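Long-range contacts in glycosyl hydrolases family 31 family protein (Aspergillus niger, PDB 6DRU), which catalyses the release of alpha-xylose from the non-reducing terminal glucose of xyloglucan oligosaccharides: residues 4-9 with 74-79; 21-26 with 53-58; 251-256 with 281-286; 317-322 with 389-394. All blocks are in the same frame, centred on the assembly; numbering follows the deposited sequence.

Interaction 1. Residues 4-9 with 74-79; sequences APNSTG and RTLRNG. With NAG (2-acetamido-2-deoxy-beta-D-glucopyranose), chain L.
Pro-5 packs alongside Asn-78, the two side chains pointing the same way, and its CG comes within 3.3 Å of Asn-78 OD1. The proline also leans on the strand backbone, where its CA makes a CA-H...O contact of 3.5 Å with Arg-77 O. No hydrogen bond joins the two segments, which meet by van der Waals contact. Further along, Leu-76 turns both methyls to the loop, CD1 lying 3.9 Å from Ser-7 CB and CD2 4.4 Å from Pro-5 CB. The amide of Asn-78 lies beside the proline ring because CG stands opposite the backbone N (chi1 172°). It is then gripped from several directions: OD1 is hydrogen-bonded to Tyr-2 OH, while ND2 bonds to the carbonyls of Gly-25 and Gly-28. Arg-77 is tied at the end of its strand by a nearly straight bond from NE to Gly-79 O (3.0 Å), the acceptor lying in the guanidinium plane, and makes a cation-pi contact with Phe-3. Asn-6 also carries a glycan, its ND2 joined covalently to C1 of an N-acetylglucosamine (1.5 Å). The sugar comes near the strand at Thr-75, its O4 3.7 Å from Thr-75 O. The run Asn-6, Ser-7, Thr-8 is an N-glycosylation sequon, displayed here on an irregular N-terminal segment that lies against strand 74-78, an outermost strand of a four-stranded antiparallel sheet.

Interaction 2. Residues 21-26 with 53-58; sequences IQPFGY and EGYEDT
The ring of Tyr-26 lies over the backbone at Gly-54, whose CA sits 3.7 Å from the ring centroid and only 15° off the normal: a CH-pi contact on one face. With CG opposite its own carbonyl carbon (chi1 -71°), the phenol reaches across the 53-58 loop, so that CE1 also meets Tyr-55 CB at 3.8 Å. Tyr-55 offers its edge to Gly-25 O, 3.5 Å from CD1, and crosses Pro-23 obliquely, its OH 3.3 Å from Pro-23 CB and making a weak hydrogen bond to Pro-23 O. Pro-23 is the last residue of strand 17-23, part of the eight-stranded mixed sheet in the N-terminal beta-rich region, and the contact sets the loop that follows strand 28-35 against the end of strand 17-23. Glu-56 CG lies over one face of the Tyr-55 ring, and a bend at chi2 beyond it directs OE2 at Gly-25 N; this bond is modelled too short for its exact geometry to be trusted, but OE2 is also hydrogen-bonded to His-60. Glu-53 touches Tyr-26 CE2 through its CG (4.0 Å), while its carboxylate turns to Arg-241 and Gln-233. An edge-to-face contact with Tyr-2 adds a further neighbour to the Tyr-26 ring.

Interaction 3. Residues 251-256 with 281-286; sequences GYIQSK and MIVIDY. With XYS (alpha-D-xylopyranose), chain N; BGC (beta-D-glucopyranose), chain F.
Ile-253 pairs with Met-281 and Gln-254 with Ile-282 in a parallel ladder, the strand axes inclined by 25°. Gln-254 is gripped at both backbone groups, its N donating to Met-281 O (3.0 Å) and its O accepting from Val-283 N (3.1 Å); the Met-281 N to Tyr-252 O bond is weak. Beyond the ladder a water bridges Lys-256 O and Val-283 O. These strands and helix 262-274 between them form a beta-alpha-beta unit of the TIM barrel, whose sheet continues from 281-284 to strand 319-328. On one face Ile-253 CG2 meets Val-283 CG2 at 3.9 Å, and Ser-255 CB lies 3.6 Å from Val-283 CB. On the other, Ile-282 CD1 approaches Gln-254 CB at 4.1 Å. Gln-254 then bends away at chi2, placing OE1 for a bond from Tyr-252 OH, while NE2 is held by Tyr-259 and Asn-572. Further along the chain, Asp-285 CB rests on Lys-256 O, and OD2 accepts a hydrogen bond from O4 of the bound xylose (2.5 Å). Tyr-286 lays one ring face against the same sugar, C5 being 3.6 Å above the plane toward the rim, while its OH accepts a bond from O6 of a glucose.

Interaction 4. Residues 317-322 with 389-394; sequences GAEMMA and IKNFWI
Hydrogen bonding is led by Asn-391 and Met-320. The side-chain ND2 of Asn-391 donates to Met-320 O at 3.2 Å in a fairly straight bond (163°); the acceptor lies in the amide plane, whereas the donor sits above the carbonyl plane, 40° out of it. Asn-391 N adds a weak bond to the same oxygen. The other end of the amide, OD1, accepts from Val-466 N, so both ends of the group are fixed. Parallel backbone bonds follow: Ala-322 N to Asn-391 O (3.2 Å) and Trp-393 N to Ala-322 O (2.7 Å).

Apolar contacts divide between the two faces of the sheet. Ala-322 CB meets Ile-389 CG2 at 3.6 Å, with Tyr-384 of helix 370-385 touching both residues. On the face shared by Met-321 and Asn-391, the methionine runs out with CG opposite its backbone N (chi1 176°) and turns at chi3, bringing CE to 3.7 Å from Asn-391 CB. Its sulfur packs 3.9 Å from Trp-393 CB, and SD approaches the indole obliquely at 5.2 Å from the five-membered ring centroid, a Met-aromatic contact.

Trp-393 touches the bound xylose and stands two residues before Asp-395, an active-site residue and, as in other GH31 enzymes, probably the nucleophile. The arrangement is that of neighbouring parallel strands in a TIM barrel, with the substrate pocket at their C-terminal ends.

Starting from the N terminus, interaction 1 closes a loop of 64 residues between the first residues of the chain and strand 74-78, and interaction 2 closes a shorter one within it. The two touch where Asn-78 packs on Pro-23, joining the four-stranded sheet to the end of strand 17-23 in the larger N-terminal one, and where Pro-5 meets Tyr-55, loop to loop. Interactions 3 and 4 follow in series within the TIM barrel, the centre of interaction 3 about 42 Å from that of interaction 2. They are joined where strand 281-284 of interaction 3 lies beside strand 319-328 of interaction 4, through Ile-284 N to Met-321 O (2.7 Å), and meet again where Asp-285 packs on Trp-393 at the xylose pocket.

Interaction 1. Residues 4-9 with 74-79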
# COMPACT_ATOMS: atom_id res chain seq x y z
N ALA A 4 14.53 27.32 -36.54
CA ALA A 4 13.48 26.31 -36.44
C ALA A 4 14.09 24.91 -36.33
O ALA A 4 15.19 24.66 -36.82
CB ALA A 4 12.56 26.38 -37.66
N PRO A 5 13.39 23.98 -35.68
CA PRO A 5 13.94 22.63 -35.51
C PRO A 5 13.77 21.79 -36.76
O PRO A 5 12.92 22.04 -37.61
CB PRO A 5 13.12 22.05 -34.34
CG PRO A 5 12.10 23.11 -33.97
CD PRO A 5 12.05 24.10 -35.09
N ASN A 6 14.62 20.77 -36.86
CA ASN A 6 14.61 19.85 -37.99
C ASN A 6 14.00 18.50 -37.64
O ASN A 6 14.06 17.57 -38.45
CB ASN A 6 16.03 19.65 -38.52
CG ASN A 6 16.94 18.97 -37.52
OD1 ASN A 6 16.69 19.00 -36.31
ND2 ASN A 6 18.00 18.35 -38.01
N SER A 7 13.42 18.37 -36.45
CA SER A 7 12.83 17.12 -36.00
C SER A 7 11.62 17.44 -35.13
O SER A 7 11.67 18.35 -34.31
CB SER A 7 13.84 16.27 -35.22
OG SER A 7 13.26 15.06 -34.75
N THR A 8 10.54 16.68 -35.33
CA THR A 8 9.33 16.88 -34.54
C THR A 8 9.43 16.28 -33.14
O THR A 8 8.55 16.53 -32.31
CB THR A 8 8.12 16.29 -35.26
OG1 THR A 8 8.26 14.87 -35.35
CG2 THR A 8 8.02 16.87 -36.66
N GLY A 9 10.46 15.49 -32.87
CA GLY A 9 10.63 14.88 -31.57
C GLY A 9 11.47 13.63 -31.66
O GLY A 9 11.68 13.05 -32.73
N ARG A 74 22.75 11.60 -29.55
CA ARG A 74 22.08 12.40 -30.58
C ARG A 74 22.00 13.84 -30.11
O ARG A 74 22.26 14.17 -28.95
CB ARG A 74 20.68 11.86 -30.89
CG ARG A 74 20.60 10.36 -31.05
CD ARG A 74 19.23 9.92 -31.53
NE ARG A 74 19.31 8.73 -32.36
CZ ARG A 74 19.28 8.74 -33.69
NH1 ARG A 74 19.15 9.89 -34.34
NH2 ARG A 74 19.36 7.60 -34.37
N THR A 75 21.62 14.72 -31.04
CA THR A 75 21.54 16.15 -30.77
C THR A 75 20.34 16.73 -31.51
O THR A 75 20.08 16.39 -32.67
CB THR A 75 22.82 16.88 -31.20
OG1 THR A 75 23.94 16.32 -30.50
CG2 THR A 75 22.73 18.37 -30.89
N LEU A 76 19.60 17.61 -30.83
CA LEU A 76 18.45 18.28 -31.40
C LEU A 76 18.46 19.73 -30.93
O LEU A 76 18.73 20.01 -29.76
CB LEU A 76 17.13 17.59 -30.98
CG LEU A 76 16.01 17.53 -32.02
CD1 LEU A 76 14.87 16.66 -31.51
CD2 LEU A 76 15.48 18.91 -32.40
N ARG A 77 18.17 20.64 -31.85
CA ARG A 77 18.20 22.07 -31.57
C ARG A 77 16.88 22.71 -31.95
O ARG A 77 16.33 22.43 -33.02
CB ARG A 77 19.34 22.77 -32.31
CG ARG A 77 19.35 24.28 -32.13
CD ARG A 77 20.58 24.93 -32.72
NE ARG A 77 20.56 26.37 -32.54
CZ ARG A 77 21.53 27.19 -32.91
NH1 ARG A 77 22.62 26.71 -33.49
NH2 ARG A 77 21.42 28.50 -32.71
N ASN A 78 16.38 23.57 -31.07
CA ASN A 78 15.18 24.36 -31.32
C ASN A 78 15.43 25.75 -30.74
O ASN A 78 15.54 25.91 -29.52
CB ASN A 78 13.94 23.73 -30.69
CG ASN A 78 12.72 24.62 -30.76
OD1 ASN A 78 12.58 25.43 -31.69
ND2 ASN A 78 11.84 24.50 -29.78
N GLY A 79 15.52 26.75 -31.61
CA GLY A 79 15.82 28.09 -31.14
C GLY A 79 17.25 28.17 -30.63
O GLY A 79 18.19 27.77 -31.31
C1 NAG L . 19.25 17.81 -37.51
C2 NAG L . 19.85 16.56 -38.13
C3 NAG L . 20.70 15.82 -37.17
C4 NAG L . 21.72 16.74 -36.54
C5 NAG L . 21.04 17.96 -35.96
C6 NAG L . 22.08 18.92 -35.43
C7 NAG L . 18.35 15.84 -39.95
C8 NAG L . 17.24 14.95 -40.46
N2 NAG L . 18.80 15.72 -38.61
O3 NAG L . 21.31 14.73 -37.82
O4 NAG L . 22.41 16.06 -35.52
O5 NAG L . 20.28 18.60 -36.96
O6 NAG L . 21.55 19.65 -34.35
O7 NAG L . 18.85 16.67 -40.69

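Interaction 2. Residues 21-26 with 53-58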
# COMPACT_ATOMS: atom_id res chain seq x y z
N ILE A 21 10.94 13.37 -26.16
CA ILE A 21 11.41 14.74 -26.10
C ILE A 21 11.00 15.43 -27.39
O ILE A 21 11.33 14.97 -28.49
CB ILE A 21 12.93 14.82 -25.91
CG1 ILE A 21 13.38 13.87 -24.79
CG2 ILE A 21 13.36 16.24 -25.60
CD1 ILE A 21 14.49 12.94 -25.20
N GLN A 22 10.27 16.54 -27.27
CA GLN A 22 9.80 17.28 -28.43
C GLN A 22 10.16 18.76 -28.30
O GLN A 22 10.12 19.31 -27.19
CB GLN A 22 8.28 17.15 -28.59
CG GLN A 22 7.75 15.73 -28.50
CD GLN A 22 6.24 15.69 -28.38
OE1 GLN A 22 5.67 16.10 -27.37
NE2 GLN A 22 5.59 15.19 -29.42
N PRO A 23 10.51 19.42 -29.40
CA PRO A 23 10.59 20.88 -29.37
C PRO A 23 9.22 21.47 -29.09
O PRO A 23 8.21 21.02 -29.63
CB PRO A 23 11.10 21.24 -30.77
CG PRO A 23 10.71 20.07 -31.62
CD PRO A 23 10.82 18.87 -30.73
N PHE A 24 9.19 22.48 -28.23
CA PHE A 24 7.93 23.02 -27.73
C PHE A 24 8.07 24.53 -27.56
O PHE A 24 8.77 24.99 -26.65
CB PHE A 24 7.53 22.36 -26.42
CG PHE A 24 6.05 22.19 -26.25
CD1 PHE A 24 5.38 21.16 -26.88
CD2 PHE A 24 5.33 23.07 -25.46
CE1 PHE A 24 4.02 21.00 -26.73
CE2 PHE A 24 3.96 22.92 -25.30
CZ PHE A 24 3.31 21.88 -25.94
N GLY A 25 7.40 25.29 -28.42
CA GLY A 25 7.49 26.73 -28.38
C GLY A 25 8.87 27.24 -28.75
O GLY A 25 9.76 26.51 -29.20
N TYR A 26 9.05 28.55 -28.53
CA TYR A 26 10.33 29.19 -28.80
C TYR A 26 11.34 28.77 -27.74
O TYR A 26 11.10 28.95 -26.54
CB TYR A 26 10.17 30.70 -28.82
CG TYR A 26 9.44 31.24 -30.03
CD1 TYR A 26 9.73 30.78 -31.31
CD2 TYR A 26 8.46 32.21 -29.90
CE1 TYR A 26 9.07 31.27 -32.41
CE2 TYR A 26 7.78 32.71 -31.00
CZ TYR A 26 8.10 32.23 -32.25
OH TYR A 26 7.43 32.72 -33.36
N GLU A 53 2.01 31.01 -28.22
CA GLU A 53 2.88 31.75 -29.11
C GLU A 53 4.15 30.94 -29.32
O GLU A 53 4.80 30.54 -28.35
CB GLU A 53 3.19 33.13 -28.50
CG GLU A 53 4.50 33.76 -28.90
CD GLU A 53 4.76 35.02 -28.11
OE1 GLU A 53 3.81 35.82 -27.93
OE2 GLU A 53 5.90 35.22 -27.64
N GLY A 54 4.48 30.68 -30.58
CA GLY A 54 5.64 29.85 -30.88
C GLY A 54 5.78 29.65 -32.37
O GLY A 54 5.03 30.22 -33.17
N TYR A 55 6.77 28.83 -32.73
CA TYR A 55 7.08 28.56 -34.12
C TYR A 55 6.10 27.61 -34.78
O TYR A 55 6.12 27.47 -36.01
CB TYR A 55 8.49 27.96 -34.24
CG TYR A 55 8.56 26.51 -33.82
CD1 TYR A 55 8.66 26.15 -32.49
CD2 TYR A 55 8.51 25.49 -34.77
CE1 TYR A 55 8.72 24.82 -32.10
CE2 TYR A 55 8.56 24.16 -34.40
CZ TYR A 55 8.66 23.83 -33.06
OH TYR A 55 8.72 22.51 -32.69
N GLU A 56 5.23 26.95 -34.01
CA GLU A 56 4.44 25.85 -34.55
C GLU A 56 3.20 26.36 -35.27
O GLU A 56 2.70 27.46 -35.03
CB GLU A 56 4.02 24.90 -33.43
CG GLU A 56 5.14 24.51 -32.48
CD GLU A 56 5.17 25.38 -31.24
OE1 GLU A 56 4.55 26.46 -31.25
OE2 GLU A 56 5.80 24.97 -30.24
N ASP A 57 2.71 25.53 -36.19
CA ASP A 57 1.44 25.75 -36.86
C ASP A 57 0.30 24.95 -36.25
O ASP A 57 -0.84 25.42 -36.26
CB ASP A 57 1.56 25.39 -38.35
CG ASP A 57 2.59 26.23 -39.07
OD1 ASP A 57 3.40 25.66 -39.82
OD2 ASP A 57 2.61 27.46 -38.85
N THR A 58 0.59 23.77 -35.71
CA THR A 58 -0.43 22.91 -35.12
C THR A 58 0.15 22.25 -33.88
O THR A 58 1.33 22.39 -33.56
CB THR A 58 -0.92 21.85 -36.12
OG1 THR A 58 -1.85 20.98 -35.47
CG2 THR A 58 0.25 21.04 -36.64
O HOH W 1 7.35 29.89 -27.40

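Interaction 3. Residues 251-256 with 281-286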
# COMPACT_ATOMS: atom_id res chain seq x y z
N GLY A 251 -9.66 50.08 -8.75
CA GLY A 251 -9.90 51.12 -7.77
C GLY A 251 -9.69 50.67 -6.35
O GLY A 251 -8.84 49.82 -6.06
N TYR A 252 -10.47 51.25 -5.44
CA TYR A 252 -10.38 50.95 -4.02
C TYR A 252 -11.39 49.88 -3.66
O TYR A 252 -12.59 50.02 -3.93
CB TYR A 252 -10.62 52.21 -3.19
CG TYR A 252 -10.64 51.99 -1.70
CD1 TYR A 252 -9.47 51.74 -1.00
CD2 TYR A 252 -11.83 52.04 -0.99
CE1 TYR A 252 -9.48 51.53 0.37
CE2 TYR A 252 -11.86 51.85 0.37
CZ TYR A 252 -10.69 51.59 1.05
OH TYR A 252 -10.71 51.39 2.41
N ILE A 253 -10.91 48.80 -3.04
CA ILE A 253 -11.74 47.65 -2.69
C ILE A 253 -11.90 47.63 -1.18
O ILE A 253 -10.94 47.42 -0.44
CB ILE A 253 -11.13 46.34 -3.21
CG1 ILE A 253 -11.06 46.35 -4.74
CG2 ILE A 253 -11.93 45.15 -2.72
CD1 ILE A 253 -10.11 45.33 -5.31
N GLN A 254 -13.13 47.85 -0.72
CA GLN A 254 -13.45 47.87 0.70
C GLN A 254 -13.92 46.49 1.14
O GLN A 254 -14.79 45.89 0.50
CB GLN A 254 -14.53 48.92 1.00
CG GLN A 254 -14.92 49.01 2.46
CD GLN A 254 -13.78 49.48 3.34
OE1 GLN A 254 -13.03 50.39 2.96
NE2 GLN A 254 -13.64 48.88 4.51
N SER A 255 -13.36 46.00 2.24
CA SER A 255 -13.74 44.69 2.77
C SER A 255 -13.33 44.62 4.23
O SER A 255 -12.50 45.40 4.70
CB SER A 255 -13.08 43.55 1.98
OG SER A 255 -13.39 42.30 2.56
N LYS A 256 -13.95 43.68 4.94
CA LYS A 256 -13.60 43.38 6.32
C LYS A 256 -14.31 42.10 6.72
O LYS A 256 -15.13 41.56 5.97
CB LYS A 256 -13.96 44.52 7.28
CG LYS A 256 -15.44 44.60 7.61
CD LYS A 256 -15.67 45.45 8.85
CE LYS A 256 -17.08 45.29 9.38
NZ LYS A 256 -17.24 45.93 10.72
N MET A 281 -15.49 48.64 -5.11
CA MET A 281 -16.08 47.33 -4.88
C MET A 281 -16.29 47.12 -3.39
O MET A 281 -15.41 47.43 -2.59
CB MET A 281 -15.21 46.21 -5.46
CG MET A 281 -15.98 44.94 -5.81
SD MET A 281 -14.95 43.47 -5.90
CE MET A 281 -14.05 43.75 -7.41
N ILE A 282 -17.46 46.59 -3.04
CA ILE A 282 -17.82 46.27 -1.66
C ILE A 282 -17.88 44.75 -1.54
O ILE A 282 -18.52 44.08 -2.37
CB ILE A 282 -19.17 46.90 -1.28
CG1 ILE A 282 -19.06 48.43 -1.23
CG2 ILE A 282 -19.66 46.36 0.06
CD1 ILE A 282 -18.52 48.98 0.05
N VAL A 283 -17.23 44.20 -0.51
CA VAL A 283 -17.09 42.75 -0.37
C VAL A 283 -17.86 42.28 0.86
O VAL A 283 -17.76 42.88 1.93
CB VAL A 283 -15.61 42.35 -0.26
CG1 VAL A 283 -15.47 40.84 -0.26
CG2 VAL A 283 -14.81 42.96 -1.40
N ILE A 284 -18.63 41.20 0.69
CA ILE A 284 -19.34 40.54 1.78
C ILE A 284 -18.62 39.24 2.10
O ILE A 284 -18.40 38.41 1.21
CB ILE A 284 -20.81 40.26 1.41
CG1 ILE A 284 -21.54 41.57 1.10
CG2 ILE A 284 -21.52 39.52 2.54
CD1 ILE A 284 -22.96 41.38 0.61
N ASP A 285 -18.25 39.05 3.36
CA ASP A 285 -17.40 37.93 3.76
C ASP A 285 -18.25 36.68 3.99
O ASP A 285 -19.42 36.60 3.58
CB ASP A 285 -16.58 38.31 4.99
CG ASP A 285 -15.33 37.46 5.15
OD1 ASP A 285 -15.18 36.47 4.40
OD2 ASP A 285 -14.49 37.79 6.02
N TYR A 286 -17.67 35.68 4.65
CA TYR A 286 -18.30 34.38 4.83
C TYR A 286 -19.31 34.42 5.97
O TYR A 286 -19.64 35.49 6.51
CB TYR A 286 -17.23 33.31 5.05
CG TYR A 286 -16.47 33.35 6.36
CD1 TYR A 286 -16.28 34.54 7.06
CD2 TYR A 286 -15.93 32.19 6.91
CE1 TYR A 286 -15.59 34.57 8.26
CE2 TYR A 286 -15.23 32.21 8.10
CZ TYR A 286 -15.06 33.40 8.77
OH TYR A 286 -14.37 33.42 9.96
C1 XYS N . -10.59 32.96 5.77
C2 XYS N . -10.12 34.03 4.81
C3 XYS N . -10.49 35.39 5.36
C4 XYS N . -11.97 35.43 5.68
C5 XYS N . -12.32 34.24 6.55
O1 XYS N . -9.98 33.17 7.02
O2 XYS N . -8.72 33.94 4.64
O3 XYS N . -10.18 36.39 4.41
O4 XYS N . -12.27 36.62 6.36
O5 XYS N . -11.99 33.04 5.89
C2 BGC F . -8.85 29.47 12.11
C3 BGC F . -8.68 28.79 10.79
C4 BGC F . -9.86 29.14 9.87
C5 BGC F . -10.05 30.63 9.81
C6 BGC F . -11.30 30.95 9.00
C1 BGC F . -9.00 30.95 11.85
O2 BGC F . -7.71 29.24 12.95
O3 BGC F . -8.62 27.43 10.99
O4 BGC F . -9.60 28.66 8.57
O5 BGC F . -10.21 31.15 11.11
O6 BGC F . -11.72 32.27 9.28
O HOH W 2 -17.77 41.67 4.78

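Interaction 4. Residues 317-322 with 389-394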
# COMPACT_ATOMS: atom_id res chain seq x y z
N GLY A 317 -21.73 53.69 -7.12
CA GLY A 317 -21.34 53.07 -8.36
C GLY A 317 -20.48 51.83 -8.22
O GLY A 317 -20.06 51.27 -9.24
N ALA A 318 -20.22 51.38 -7.00
CA ALA A 318 -19.34 50.24 -6.78
C ALA A 318 -20.05 48.93 -7.11
O ALA A 318 -21.26 48.79 -6.94
CB ALA A 318 -18.86 50.22 -5.33
N GLU A 319 -19.27 47.97 -7.59
CA GLU A 319 -19.76 46.62 -7.74
C GLU A 319 -19.66 45.89 -6.41
O GLU A 319 -19.13 46.40 -5.42
CB GLU A 319 -18.99 45.88 -8.83
CG GLU A 319 -19.27 46.40 -10.24
CD GLU A 319 -19.74 45.31 -11.18
OE1 GLU A 319 -20.90 44.87 -11.06
OE2 GLU A 319 -18.94 44.90 -12.06
N MET A 320 -20.18 44.66 -6.38
CA MET A 320 -20.23 43.88 -5.15
C MET A 320 -19.58 42.52 -5.35
O MET A 320 -19.56 41.98 -6.46
CB MET A 320 -21.67 43.71 -4.65
CG MET A 320 -22.36 45.02 -4.30
SD MET A 320 -23.56 44.82 -2.98
CE MET A 320 -22.50 44.33 -1.62
N MET A 321 -19.05 41.98 -4.25
CA MET A 321 -18.44 40.66 -4.22
C MET A 321 -18.92 39.92 -2.98
O MET A 321 -19.04 40.52 -1.91
CB MET A 321 -16.90 40.75 -4.22
CG MET A 321 -16.21 39.40 -4.09
SD MET A 321 -14.41 39.50 -4.21
CE MET A 321 -14.20 39.78 -5.97
N ALA A 322 -19.19 38.63 -3.14
CA ALA A 322 -19.67 37.80 -2.04
C ALA A 322 -18.78 36.57 -1.90
O ALA A 322 -18.13 36.13 -2.85
CB ALA A 322 -21.13 37.38 -2.26
N ILE A 389 -24.75 40.88 -7.54
CA ILE A 389 -23.46 40.49 -6.99
C ILE A 389 -22.80 39.60 -8.03
O ILE A 389 -23.04 38.39 -8.08
CB ILE A 389 -23.60 39.79 -5.64
CG1 ILE A 389 -24.34 40.70 -4.66
CG2 ILE A 389 -22.24 39.41 -5.08
CD1 ILE A 389 -24.89 39.98 -3.45
N LYS A 390 -21.95 40.18 -8.87
CA LYS A 390 -21.39 39.49 -10.02
C LYS A 390 -19.89 39.23 -9.89
O LYS A 390 -19.26 38.81 -10.86
CB LYS A 390 -21.68 40.28 -11.30
CG LYS A 390 -23.12 40.75 -11.40
CD LYS A 390 -23.38 41.47 -12.71
CE LYS A 390 -24.83 41.28 -13.15
NZ LYS A 390 -24.99 41.45 -14.62
N ASN A 391 -19.32 39.45 -8.72
CA ASN A 391 -17.94 39.09 -8.42
C ASN A 391 -17.94 38.16 -7.22
O ASN A 391 -18.76 38.32 -6.31
CB ASN A 391 -17.09 40.33 -8.16
CG ASN A 391 -17.14 41.33 -9.31
OD1 ASN A 391 -16.38 41.22 -10.27
ND2 ASN A 391 -18.05 42.29 -9.22
N PHE A 392 -17.04 37.18 -7.22
CA PHE A 392 -17.13 36.09 -6.25
C PHE A 392 -15.81 35.89 -5.53
O PHE A 392 -14.73 35.95 -6.13
CB PHE A 392 -17.56 34.81 -6.95
CG PHE A 392 -18.96 34.87 -7.48
CD1 PHE A 392 -20.04 34.71 -6.63
CD2 PHE A 392 -19.19 35.11 -8.83
CE1 PHE A 392 -21.33 34.78 -7.12
CE2 PHE A 392 -20.49 35.19 -9.32
CZ PHE A 392 -21.56 35.02 -8.46
N TRP A 393 -15.91 35.64 -4.23
CA TRP A 393 -14.76 35.44 -3.35
C TRP A 393 -14.71 33.95 -3.00
O TRP A 393 -15.43 33.48 -2.12
CB TRP A 393 -14.89 36.30 -2.10
CG TRP A 393 -13.70 36.28 -1.20
CD1 TRP A 393 -12.52 35.66 -1.42
CD2 TRP A 393 -13.59 36.93 0.08
NE1 TRP A 393 -11.67 35.87 -0.36
CE2 TRP A 393 -12.30 36.65 0.57
CE3 TRP A 393 -14.45 37.71 0.85
CZ2 TRP A 393 -11.85 37.12 1.80
CZ3 TRP A 393 -14.00 38.19 2.07
CH2 TRP A 393 -12.71 37.89 2.54
N ILE A 394 -13.86 33.21 -3.71
CA ILE A 394 -13.77 31.76 -3.54
C ILE A 394 -12.66 31.49 -2.52
O ILE A 394 -11.50 31.29 -2.86
CB ILE A 394 -13.54 31.04 -4.87
CG1 ILE A 394 -12.63 31.87 -5.78
CG2 ILE A 394 -14.87 30.77 -5.50
CD1 ILE A 394 -12.30 31.20 -7.09